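Local atomic coordinates of nitrite reductase (Hyphomicrobium denitrificans, PDB entry 2DV6), a protein that probably catalyses the one-electron reduction of nitrite to nitric oxide at copper centres, taking electrons from a cytochrome c. Residues Ala25-Thr30 against Leu57-Gly62; Glu63-Asn68 against Phe102-Val107; Gln76-Val81 against Ser88-Gly93. All coordinates share one frame; numbering follows the deposited sequence.

Interaction 1: Ala25-Thr30 against Leu57-Gly62; sequences APVVFT and LVVHEG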
ATOM      1  N   ALA A  25      16.163   0.031 -37.135  1.00 51.92           N
ATOM      2  CA  ALA A  25      14.833  -0.282 -36.569  1.00 48.92           C
ATOM      3  C   ALA A  25      14.181   1.039 -36.108  1.00 45.97           C
ATOM      4  O   ALA A  25      14.902   2.048 -36.016  1.00 46.26           O
ATOM      5  CB  ALA A  25      14.971  -1.293 -35.381  1.00 47.94           C
ATOM      6  N   PRO A  26      12.832   1.053 -35.857  1.00 43.34           N
ATOM      7  CA  PRO A  26      12.218   2.297 -35.327  1.00 40.19           C
ATOM      8  C   PRO A  26      12.870   2.731 -34.008  1.00 37.58           C
ATOM      9  O   PRO A  26      13.352   1.880 -33.242  1.00 36.92           O
ATOM     10  CB  PRO A  26      10.728   1.952 -35.129  1.00 40.28           C
ATOM     11  CG  PRO A  26      10.615   0.475 -35.290  1.00 42.00           C
ATOM     12  CD  PRO A  26      11.831  -0.023 -36.054  1.00 42.31           C
ATOM     13  N   VAL A  27      12.972   4.041 -33.822  1.00 34.64           N
ATOM     14  CA  VAL A  27      13.333   4.622 -32.555  1.00 33.09           C
ATOM     15  C   VAL A  27      12.024   4.756 -31.736  1.00 31.27           C
ATOM     16  O   VAL A  27      11.015   5.293 -32.208  1.00 31.31           O
ATOM     17  CB  VAL A  27      14.190   5.947 -32.733  1.00 33.87           C
ATOM     18  CG1 VAL A  27      13.465   6.957 -33.565  1.00 34.78           C
ATOM     19  CG2 VAL A  27      14.580   6.581 -31.353  1.00 33.70           C
ATOM     20  N   VAL A  28      12.028   4.201 -30.533  1.00 28.95           N
ATOM     21  CA  VAL A  28      10.794   4.014 -29.759  1.00 26.63           C
ATOM     22  C   VAL A  28      10.823   4.910 -28.545  1.00 25.93           C
ATOM     23  O   VAL A  28      11.802   4.919 -27.845  1.00 26.74           O
ATOM     24  CB  VAL A  28      10.587   2.531 -29.343  1.00 26.97           C
ATOM     25  CG1 VAL A  28       9.263   2.367 -28.605  1.00 26.88           C
ATOM     26  CG2 VAL A  28      10.609   1.600 -30.588  1.00 24.58           C
ATOM     27  N   PHE A  29       9.762   5.684 -28.323  1.00 24.53           N
ATOM     28  CA  PHE A  29       9.650   6.537 -27.140  1.00 23.26           C
ATOM     29  C   PHE A  29       8.403   6.131 -26.418  1.00 23.45           C
ATOM     30  O   PHE A  29       7.360   5.984 -27.051  1.00 22.87           O
ATOM     31  CB  PHE A  29       9.533   8.035 -27.530  1.00 23.48           C
ATOM     32  CG  PHE A  29      10.743   8.555 -28.253  1.00 22.64           C
ATOM     33  CD1 PHE A  29      10.731   8.684 -29.626  1.00 21.97           C
ATOM     34  CD2 PHE A  29      11.924   8.802 -27.561  1.00 22.39           C
ATOM     35  CE1 PHE A  29      11.857   9.128 -30.291  1.00 22.48           C
ATOM     36  CE2 PHE A  29      13.074   9.256 -28.224  1.00 23.31           C
ATOM     37  CZ  PHE A  29      13.044   9.415 -29.578  1.00 22.30           C
ATOM     38  N   THR A  30       8.504   5.935 -25.098  1.00 22.75           N
ATOM     39  CA  THR A  30       7.312   5.668 -24.289  1.00 23.31           C
ATOM     40  C   THR A  30       6.974   6.862 -23.394  1.00 22.47           C
ATOM     41  O   THR A  30       7.856   7.391 -22.749  1.00 22.67           O
ATOM     42  CB  THR A  30       7.468   4.346 -23.469  1.00 22.99           C
ATOM     43  OG1 THR A  30       7.681   3.282 -24.395  1.00 20.37           O
ATOM     44  CG2 THR A  30       6.217   4.057 -22.619  1.00 21.05           C
ATOM     45  N   LEU A  57      11.821  14.674 -27.753  1.00 25.15           N
ATOM     46  CA  LEU A  57      12.117  13.392 -28.387  1.00 24.77           C
ATOM     47  C   LEU A  57      13.081  13.691 -29.521  1.00 25.73           C
ATOM     48  O   LEU A  57      12.696  14.311 -30.520  1.00 27.11           O
ATOM     49  CB  LEU A  57      10.817  12.779 -28.906  1.00 23.67           C
ATOM     50  CG  LEU A  57       9.647  12.657 -27.908  1.00 22.56           C
ATOM     51  CD1 LEU A  57       8.464  11.945 -28.526  1.00 21.88           C
ATOM     52  CD2 LEU A  57      10.116  11.943 -26.646  1.00 22.21           C
ATOM     53  N   VAL A  58      14.341  13.310 -29.373  1.00 27.08           N
ATOM     54  CA  VAL A  58      15.285  13.630 -30.430  1.00 28.35           C
ATOM     55  C   VAL A  58      15.546  12.510 -31.414  1.00 28.83           C
ATOM     56  O   VAL A  58      15.876  11.378 -31.059  1.00 29.89           O
ATOM     57  CB  VAL A  58      16.523  14.559 -30.030  1.00 29.30           C
ATOM     58  CG1 VAL A  58      16.591  14.913 -28.540  1.00 27.10           C
ATOM     59  CG2 VAL A  58      17.866  14.130 -30.658  1.00 28.41           C
ATOM     60  N   VAL A  59      15.398  12.892 -32.667  1.00 29.09           N
ATOM     61  CA  VAL A  59      15.237  11.984 -33.764  1.00 30.74           C
ATOM     62  C   VAL A  59      16.045  12.526 -34.963  1.00 31.80           C
ATOM     63  O   VAL A  59      16.439  13.694 -34.978  1.00 30.20           O
ATOM     64  CB  VAL A  59      13.715  11.856 -34.013  1.00 31.72           C
ATOM     65  CG1 VAL A  59      13.348  11.786 -35.466  1.00 31.24           C
ATOM     66  CG2 VAL A  59      13.149  10.704 -33.145  1.00 31.74           C
ATOM     67  N   HIS A  60      16.342  11.651 -35.927  1.00 32.82           N
ATOM     68  CA  HIS A  60      17.110  12.036 -37.108  1.00 33.11           C
ATOM     69  C   HIS A  60      16.289  11.858 -38.365  1.00 33.99           C
ATOM     70  O   HIS A  60      15.441  10.951 -38.461  1.00 34.65           O
ATOM     71  CB  HIS A  60      18.447  11.288 -37.192  1.00 32.04           C
ATOM     72  CG  HIS A  60      19.424  11.711 -36.138  1.00 32.97           C
ATOM     73  ND1 HIS A  60      20.396  12.663 -36.361  1.00 32.85           N
ATOM     74  CD2 HIS A  60      19.556  11.339 -34.840  1.00 32.42           C
ATOM     75  CE1 HIS A  60      21.108  12.833 -35.259  1.00 33.57           C
ATOM     76  NE2 HIS A  60      20.604  12.058 -34.314  1.00 33.42           N
ATOM     77  N   GLU A  61      16.515  12.773 -39.305  1.00 34.21           N
ATOM     78  CA  GLU A  61      15.838  12.776 -40.581  1.00 34.49           C
ATOM     79  C   GLU A  61      15.788  11.381 -41.215  1.00 33.23           C
ATOM     80  O   GLU A  61      16.798  10.712 -41.319  1.00 32.94           O
ATOM     81  CB  GLU A  61      16.560  13.740 -41.523  1.00 35.78           C
ATOM     82  CG  GLU A  61      15.810  13.911 -42.854  1.00 39.11           C
ATOM     83  CD  GLU A  61      16.472  14.900 -43.819  1.00 41.03           C
ATOM     84  OE1 GLU A  61      17.550  15.470 -43.494  1.00 41.16           O
ATOM     85  OE2 GLU A  61      15.887  15.103 -44.908  1.00 43.32           O
ATOM     86  N   GLY A  62      14.603  10.965 -41.642  1.00 32.99           N
ATOM     87  CA  GLY A  62      14.405   9.650 -42.265  1.00 32.22           C
ATOM     88  C   GLY A  62      14.115   8.482 -41.311  1.00 32.63           C
ATOM     89  O   GLY A  62      13.775   7.388 -41.774  1.00 32.14           O
TER

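Interaction 2: Glu63-Asn68 against Phe102-Val107; sequences ETVQVN and FVASKV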
ATOM      1  N   GLU A  63      14.272   8.694 -39.995  1.00 31.54           N
ATOM      2  CA  GLU A  63      13.930   7.650 -39.008  1.00 30.68           C
ATOM      3  C   GLU A  63      12.415   7.415 -38.922  1.00 30.09           C
ATOM      4  O   GLU A  63      11.613   8.330 -39.072  1.00 28.79           O
ATOM      5  CB  GLU A  63      14.509   7.969 -37.616  1.00 30.55           C
ATOM      6  CG  GLU A  63      16.046   7.823 -37.522  1.00 29.69           C
ATOM      7  CD  GLU A  63      16.586   8.121 -36.146  1.00 29.76           C
ATOM      8  OE1 GLU A  63      15.911   8.873 -35.414  1.00 28.99           O
ATOM      9  OE2 GLU A  63      17.686   7.619 -35.772  1.00 30.04           O
ATOM     10  N   THR A  64      12.041   6.157 -38.715  1.00 30.12           N
ATOM     11  CA  THR A  64      10.676   5.821 -38.358  1.00 30.75           C
ATOM     12  C   THR A  64      10.579   5.974 -36.836  1.00 29.88           C
ATOM     13  O   THR A  64      11.360   5.370 -36.100  1.00 28.52           O
ATOM     14  CB  THR A  64      10.330   4.399 -38.771  1.00 30.98           C
ATOM     15  OG1 THR A  64      10.404   4.308 -40.191  1.00 31.94           O
ATOM     16  CG2 THR A  64       8.918   4.063 -38.344  1.00 32.46           C
ATOM     17  N   VAL A  65       9.650   6.819 -36.385  1.00 28.31           N
ATOM     18  CA  VAL A  65       9.571   7.187 -34.981  1.00 27.18           C
ATOM     19  C   VAL A  65       8.327   6.517 -34.475  1.00 26.75           C
ATOM     20  O   VAL A  65       7.243   6.705 -35.046  1.00 27.93           O
ATOM     21  CB  VAL A  65       9.452   8.730 -34.810  1.00 28.20           C
ATOM     22  CG1 VAL A  65       9.161   9.132 -33.345  1.00 26.48           C
ATOM     23  CG2 VAL A  65      10.751   9.445 -35.360  1.00 26.87           C
ATOM     24  N   GLN A  66       8.471   5.736 -33.412  1.00 25.21           N
ATOM     25  CA  GLN A  66       7.317   5.059 -32.798  1.00 23.97           C
ATOM     26  C   GLN A  66       7.096   5.692 -31.431  1.00 22.90           C
ATOM     27  O   GLN A  66       8.043   5.884 -30.665  1.00 21.91           O
ATOM     28  CB  GLN A  66       7.538   3.538 -32.670  1.00 23.87           C
ATOM     29  CG  GLN A  66       6.392   2.789 -31.944  1.00 23.46           C
ATOM     30  CD  GLN A  66       6.676   1.318 -31.781  1.00 24.60           C
ATOM     31  OE1 GLN A  66       7.171   0.688 -32.698  1.00 26.98           O
ATOM     32  NE2 GLN A  66       6.353   0.755 -30.617  1.00 23.00           N
ATOM     33  N   VAL A  67       5.848   6.038 -31.148  1.00 21.91           N
ATOM     34  CA  VAL A  67       5.500   6.596 -29.848  1.00 21.38           C
ATOM     35  C   VAL A  67       4.475   5.702 -29.156  1.00 21.24           C
ATOM     36  O   VAL A  67       3.468   5.365 -29.745  1.00 19.82           O
ATOM     37  CB  VAL A  67       4.973   8.048 -29.981  1.00 22.23           C
ATOM     38  CG1 VAL A  67       4.521   8.600 -28.614  1.00 20.60           C
ATOM     39  CG2 VAL A  67       6.106   8.957 -30.568  1.00 22.07           C
ATOM     40  N   ASN A  68       4.765   5.309 -27.907  1.00 20.85           N
ATOM     41  CA  ASN A  68       3.866   4.462 -27.122  1.00 20.15           C
ATOM     42  C   ASN A  68       3.241   5.328 -26.024  1.00 20.46           C
ATOM     43  O   ASN A  68       3.931   5.799 -25.138  1.00 21.51           O
ATOM     44  CB  ASN A  68       4.620   3.334 -26.422  1.00 19.30           C
ATOM     45  CG  ASN A  68       5.399   2.443 -27.363  1.00 21.04           C
ATOM     46  OD1 ASN A  68       4.997   2.177 -28.520  1.00 19.57           O
ATOM     47  ND2 ASN A  68       6.513   1.911 -26.840  1.00 18.54           N
ATOM     48  N   PHE A 102       5.555   7.441 -37.267  1.00 24.91           N
ATOM     49  CA  PHE A 102       5.626   8.298 -38.454  1.00 25.65           C
ATOM     50  C   PHE A 102       7.068   8.335 -38.931  1.00 25.67           C
ATOM     51  O   PHE A 102       7.971   8.085 -38.152  1.00 26.20           O
ATOM     52  CB  PHE A 102       5.107   9.709 -38.145  1.00 24.65           C
ATOM     53  CG  PHE A 102       5.948  10.458 -37.137  1.00 25.75           C
ATOM     54  CD1 PHE A 102       5.695  10.336 -35.780  1.00 25.92           C
ATOM     55  CD2 PHE A 102       6.980  11.293 -37.557  1.00 25.26           C
ATOM     56  CE1 PHE A 102       6.462  11.010 -34.844  1.00 26.44           C
ATOM     57  CE2 PHE A 102       7.762  11.969 -36.636  1.00 27.06           C
ATOM     58  CZ  PHE A 102       7.503  11.832 -35.273  1.00 26.97           C
ATOM     59  N   VAL A 103       7.284   8.614 -40.212  1.00 27.18           N
ATOM     60  CA  VAL A 103       8.639   8.781 -40.730  1.00 28.50           C
ATOM     61  C   VAL A 103       8.984  10.252 -40.548  1.00 29.85           C
ATOM     62  O   VAL A 103       8.219  11.132 -40.978  1.00 30.48           O
ATOM     63  CB  VAL A 103       8.780   8.355 -42.220  1.00 28.88           C
ATOM     64  CG1 VAL A 103      10.231   8.596 -42.694  1.00 29.51           C
ATOM     65  CG2 VAL A 103       8.434   6.870 -42.398  1.00 28.01           C
ATOM     66  N   ALA A 104      10.099  10.513 -39.869  1.00 30.73           N
ATOM     67  CA  ALA A 104      10.532  11.871 -39.597  1.00 31.79           C
ATOM     68  C   ALA A 104      11.239  12.418 -40.846  1.00 32.78           C
ATOM     69  O   ALA A 104      12.458  12.548 -40.881  1.00 32.38           O
ATOM     70  CB  ALA A 104      11.448  11.906 -38.364  1.00 30.44           C
ATOM     71  N   SER A 105      10.442  12.714 -41.867  1.00 34.68           N
ATOM     72  CA  SER A 105      10.958  13.141 -43.172  1.00 37.14           C
ATOM     73  C   SER A 105      11.425  14.611 -43.255  1.00 38.11           C
ATOM     74  O   SER A 105      12.177  14.938 -44.177  1.00 38.03           O
ATOM     75  CB  SER A 105       9.939  12.849 -44.277  1.00 36.89           C
ATOM     76  OG  SER A 105       8.715  13.498 -43.992  1.00 39.91           O
ATOM     77  N   LYS A 106      11.006  15.475 -42.310  1.00 39.33           N
ATOM     78  CA  LYS A 106      11.431  16.893 -42.317  1.00 39.57           C
ATOM     79  C   LYS A 106      12.163  17.300 -41.046  1.00 39.28           C
ATOM     80  O   LYS A 106      11.609  17.192 -39.949  1.00 39.01           O
ATOM     81  CB  LYS A 106      10.272  17.888 -42.532  1.00 40.92           C
ATOM     82  CG  LYS A 106       8.958  17.373 -43.130  1.00 44.58           C
ATOM     83  CD  LYS A 106       7.705  18.023 -42.370  1.00 46.59           C
ATOM     84  CE  LYS A 106       6.312  17.771 -43.053  1.00 46.47           C
ATOM     85  NZ  LYS A 106       5.869  16.328 -43.090  1.00 45.63           N
ATOM     86  N   VAL A 107      13.390  17.812 -41.224  1.00 39.41           N
ATOM     87  CA  VAL A 107      14.222  18.448 -40.186  1.00 38.98           C
ATOM     88  C   VAL A 107      13.459  19.629 -39.594  1.00 39.17           C
ATOM     89  O   VAL A 107      12.621  20.206 -40.273  1.00 40.10           O
ATOM     90  CB  VAL A 107      15.607  18.893 -40.786  1.00 39.10           C
ATOM     91  CG1 VAL A 107      16.422  19.749 -39.828  1.00 38.51           C
ATOM     92  CG2 VAL A 107      16.436  17.684 -41.176  1.00 38.66           C
TER

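Interaction 3: Gln76-Val81 against Ser88-Gly93; sequences QHDVVV and SAIVNG. With CU (copper (II) ion), chain I.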
ATOM      1  N   GLN A  76      -8.956  11.297 -20.156  1.00 26.23           N
ATOM      2  CA  GLN A  76      -8.917  10.927 -21.551  1.00 25.99           C
ATOM      3  C   GLN A  76      -7.719  11.604 -22.206  1.00 25.71           C
ATOM      4  O   GLN A  76      -7.477  12.777 -21.914  1.00 25.96           O
ATOM      5  CB  GLN A  76     -10.219  11.381 -22.189  1.00 26.63           C
ATOM      6  CG  GLN A  76     -10.472  10.863 -23.540  1.00 29.28           C
ATOM      7  CD  GLN A  76     -11.889  11.179 -23.986  1.00 31.50           C
ATOM      8  OE1 GLN A  76     -12.390  12.295 -23.767  1.00 31.54           O
ATOM      9  NE2 GLN A  76     -12.553  10.188 -24.592  1.00 31.48           N
ATOM     10  N   HIS A  77      -6.967  10.888 -23.056  1.00 23.26           N
ATOM     11  CA  HIS A  77      -5.771  11.477 -23.694  1.00 22.73           C
ATOM     12  C   HIS A  77      -5.498  10.993 -25.109  1.00 22.84           C
ATOM     13  O   HIS A  77      -5.892   9.907 -25.478  1.00 23.47           O
ATOM     14  CB  HIS A  77      -4.474  11.205 -22.903  1.00 20.36           C
ATOM     15  CG  HIS A  77      -4.512  11.646 -21.470  1.00 20.18           C
ATOM     16  ND1 HIS A  77      -4.621  12.963 -21.092  1.00 20.39           N
ATOM     17  CD2 HIS A  77      -4.455  10.936 -20.325  1.00 18.84           C
ATOM     18  CE1 HIS A  77      -4.617  13.053 -19.778  1.00 19.32           C
ATOM     19  NE2 HIS A  77      -4.518  11.830 -19.287  1.00 20.10           N
ATOM     20  N   ASP A  78      -4.758  11.794 -25.870  1.00 22.63           N
ATOM     21  CA  ASP A  78      -4.034  11.281 -27.023  1.00 23.19           C
ATOM     22  C   ASP A  78      -2.682  11.991 -27.118  1.00 23.95           C
ATOM     23  O   ASP A  78      -2.293  12.707 -26.175  1.00 24.46           O
ATOM     24  CB  ASP A  78      -4.854  11.348 -28.340  1.00 21.40           C
ATOM     25  CG  ASP A  78      -5.245  12.771 -28.760  1.00 23.40           C
ATOM     26  OD1 ASP A  78      -6.085  12.889 -29.711  1.00 22.46           O
ATOM     27  OD2 ASP A  78      -4.714  13.769 -28.199  1.00 22.41           O
ATOM     28  N   VAL A  79      -1.972  11.755 -28.227  1.00 24.72           N
ATOM     29  CA  VAL A  79      -0.813  12.522 -28.627  1.00 26.27           C
ATOM     30  C   VAL A  79      -1.024  12.857 -30.100  1.00 27.01           C
ATOM     31  O   VAL A  79      -1.308  11.969 -30.903  1.00 27.23           O
ATOM     32  CB  VAL A  79       0.504  11.714 -28.624  1.00 27.14           C
ATOM     33  CG1 VAL A  79       1.695  12.660 -28.866  1.00 28.65           C
ATOM     34  CG2 VAL A  79       0.697  10.976 -27.368  1.00 28.09           C
ATOM     35  N   VAL A  80      -0.859  14.128 -30.447  1.00 27.07           N
ATOM     36  CA  VAL A  80      -0.933  14.565 -31.829  1.00 27.37           C
ATOM     37  C   VAL A  80       0.411  15.167 -32.181  1.00 28.48           C
ATOM     38  O   VAL A  80       0.958  15.940 -31.403  1.00 27.95           O
ATOM     39  CB  VAL A  80      -2.094  15.589 -32.040  1.00 26.89           C
ATOM     40  CG1 VAL A  80      -2.136  16.129 -33.499  1.00 24.61           C
ATOM     41  CG2 VAL A  80      -3.417  14.964 -31.660  1.00 24.93           C
ATOM     42  N   VAL A  81       0.973  14.783 -33.329  1.00 30.39           N
ATOM     43  CA  VAL A  81       2.232  15.404 -33.749  1.00 33.10           C
ATOM     44  C   VAL A  81       1.941  16.486 -34.768  1.00 36.33           C
ATOM     45  O   VAL A  81       1.452  16.226 -35.884  1.00 35.31           O
ATOM     46  CB  VAL A  81       3.330  14.429 -34.213  1.00 32.15           C
ATOM     47  CG1 VAL A  81       4.619  15.231 -34.600  1.00 31.63           C
ATOM     48  CG2 VAL A  81       3.628  13.442 -33.115  1.00 28.86           C
ATOM     49  N   SER A  88      -1.916   9.223 -31.943  1.00 23.41           N
ATOM     50  CA  SER A  88      -2.363   8.008 -31.288  1.00 22.52           C
ATOM     51  C   SER A  88      -3.878   8.001 -31.311  1.00 22.73           C
ATOM     52  O   SER A  88      -4.533   9.028 -31.577  1.00 22.43           O
ATOM     53  CB  SER A  88      -1.886   7.985 -29.842  1.00 20.99           C
ATOM     54  OG  SER A  88      -2.659   8.884 -29.053  1.00 20.60           O
ATOM     55  N   ALA A  89      -4.438   6.836 -31.022  1.00 22.16           N
ATOM     56  CA  ALA A  89      -5.824   6.745 -30.699  1.00 23.44           C
ATOM     57  C   ALA A  89      -6.008   7.399 -29.307  1.00 23.15           C
ATOM     58  O   ALA A  89      -5.040   7.565 -28.535  1.00 22.88           O
ATOM     59  CB  ALA A  89      -6.262   5.261 -30.691  1.00 22.61           C
ATOM     60  N   ILE A  90      -7.242   7.773 -29.006  1.00 23.81           N
ATOM     61  CA  ILE A  90      -7.609   8.210 -27.670  1.00 23.93           C
ATOM     62  C   ILE A  90      -7.632   7.030 -26.704  1.00 23.99           C
ATOM     63  O   ILE A  90      -8.126   5.927 -26.979  1.00 23.14           O
ATOM     64  CB  ILE A  90      -8.979   8.977 -27.646  1.00 23.45           C
ATOM     65  CG1 ILE A  90      -8.832  10.299 -28.417  1.00 23.86           C
ATOM     66  CG2 ILE A  90      -9.409   9.294 -26.205  1.00 22.05           C
ATOM     67  CD1 ILE A  90     -10.180  10.988 -28.830  1.00 23.15           C
ATOM     68  N   VAL A  91      -7.131   7.335 -25.525  1.00 24.14           N
ATOM     69  CA  VAL A  91      -6.902   6.383 -24.490  1.00 24.76           C
ATOM     70  C   VAL A  91      -7.693   6.862 -23.266  1.00 25.02           C
ATOM     71  O   VAL A  91      -7.535   7.972 -22.805  1.00 25.49           O
ATOM     72  CB  VAL A  91      -5.350   6.354 -24.419  1.00 24.77           C
ATOM     73  CG1 VAL A  91      -4.683   7.206 -23.330  1.00 23.20           C
ATOM     74  CG2 VAL A  91      -4.794   5.043 -24.770  1.00 23.89           C
ATOM     75  N   ASN A  92      -8.565   6.014 -22.741  1.00 26.25           N
ATOM     76  CA  ASN A  92      -9.580   6.448 -21.780  1.00 26.60           C
ATOM     77  C   ASN A  92      -9.260   6.135 -20.319  1.00 27.45           C
ATOM     78  O   ASN A  92      -9.231   7.043 -19.486  1.00 29.24           O
ATOM     79  CB  ASN A  92     -10.935   5.889 -22.194  1.00 26.18           C
ATOM     80  CG  ASN A  92     -11.436   6.531 -23.487  1.00 29.03           C
ATOM     81  OD1 ASN A  92     -11.689   7.725 -23.515  1.00 30.29           O
ATOM     82  ND2 ASN A  92     -11.513   5.754 -24.569  1.00 29.68           N
ATOM     83  N   GLY A  93      -9.010   4.876 -19.994  1.00 26.35           N
ATOM     84  CA  GLY A  93      -8.787   4.563 -18.585  1.00 26.01           C
ATOM     85  C   GLY A  93      -7.320   4.349 -18.273  1.00 26.76           C
ATOM     86  O   GLY A  93      -6.491   4.204 -19.166  1.00 26.06           O
TER
HETATM   87 CU    CU I 502      -4.831  14.648 -22.383  1.00 25.10          CU

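Interaction 1: Ala25-Thr30 against Leu57-Gly62
F29 presents one face of its ring to L57, whose CB sits almost over the ring centre, 4.0 Å from the centroid and 7° off the ring normal, a CH-pi contact. The two side chains run past each other in opposite directions, and L57 CD2 comes down at the root of the ring, 3.7 Å from F29 CD2. V59 meets the same ring at its rim instead: its CG2, near the ring plane, is 3.5 Å from F29 CE1. With chi1 at -63° the F29 ring swings away from its own carbonyl carbon, across to the facing strand. The axes of segments 27-30 and 57-60 approach to 9.0 Å, nearly antiparallel; the first belongs to strand 27-36 in one sheet of a cupredoxin beta-sandwich, the second to the other sheet, so the contact is side-chain packing in the core between sheets. Bulky apolar residues suit this intersheet spacing: a phenylalanine bridges it, while V27 CG1 and V59 CG2 meet at 3.8 Å with branches that start close to the backbone. V65 of strand 64-70 touches both valines. The carbonyl O of V58, 3.8 Å from F29 CZ near the ring plane, is hydrogen-bonded to the guanidinium of R135.

Interaction 2: Glu63-Asn68 against Phe102-Val107
Backbone hydrogen bonds join V65 to F102 in both directions: V65 N gives its hydrogen to F102 O at 2.7 Å, and F102 N returns one to V65 O at 2.9 Å, the first straighter than the second. A third, from A104 N to E63 O, is 2.8 Å long and almost linear at 175°. Between them T64 and V103 form the non-hydrogen-bonded pair, where CA-H...O contacts run from V103 CA to E63 O and from T64 CA to F102 O. This is antiparallel pairing at one edge of the cupredoxin sheet that also holds strand 27-36; strand 97-103 is outermost within the chain, and the inverse gamma turn centred on A104 follows it. Apolar packing lies on the face of V65 and F102, which looks into the sandwich. With chi1 at 65° the F102 ring turns over its neighbour: V65 CB lies over one ring face, 3.9 Å from the centroid and shifted toward the rim, a CH-pi contact, and V65 CG1 comes 3.6 Å from F102 CE1. The small A104 lets its CB rest 3.9 Å from V65 CG2. Replacing the F102 ring by an alanine would probably open a gap between V65, I128 and Y84. Among the polar side chains, E63 is paired with R135 in a salt bridge and accepts from H60 N, while Q66 NE2 donates in its amide plane to a lone pair of N68 OD1, 2.9 Å away.

Interaction 3: Gln76-Val81 against Ser88-Gly93
Q76 runs out alongside N92, and its NE2 donates to N92 OD1 at 2.8 Å. The bond is bent, 133° at the hydrogen: Q76 NE2 approaches in the carbonyl plane of N92, but N92 OD1 is tilted out of the Q76 amide plane. Q76 CG lies against I90 CG2, so one glutamine offers both a polar end and a hydrocarbon stem. Next along, H77 and V91 make a single antiparallel bridge, with V91 N to H77 O 2.9 Å and H77 N to V91 O 3.0 Å. The bridge lies in a ligand-bearing loop of the cupredoxin domain: H77 ND1 binds copper at 2.1 Å in the site completed by C114, H119 and M124, and H77 NE2 is hydrogen-bonded to E73 OE2, a second-shell partner that probably helps to fix the ring's rotation. S88 closes the other end. A chi1 of 75° tucks its hydroxyl between its own N and carbonyl carbon, where S88 OG accepts from V79 N at 3.1 Å and donates to A89 O; S88 N adds a bond to V79 O at 3.0 Å. Serine suits this buried place, being small enough to fit beside D78 CB. The D78 carboxylate itself reaches S115 and R87.

In the fold
From the N terminus, strand 27-36 is laid down first, and interaction 1 closes a 26-residue loop, containing strand 39-45, when strand 57-60 crosses to the other sheet. The chain turns at G62, whose N probably hydrogen-bonds to A104 O, and enters strand 64-70, parallel to strand 27-36, with F29 O probably accepting from N68 N. Interaction 2 then closes a second, later loop by bringing strand 97-103 to the far side of strand 64-70. Interaction 3 is nested in that loop, a short hairpin-like return at the copper end of the domain. F102 touches V81, linking interactions 2 and 3, and both also meet a second subunit.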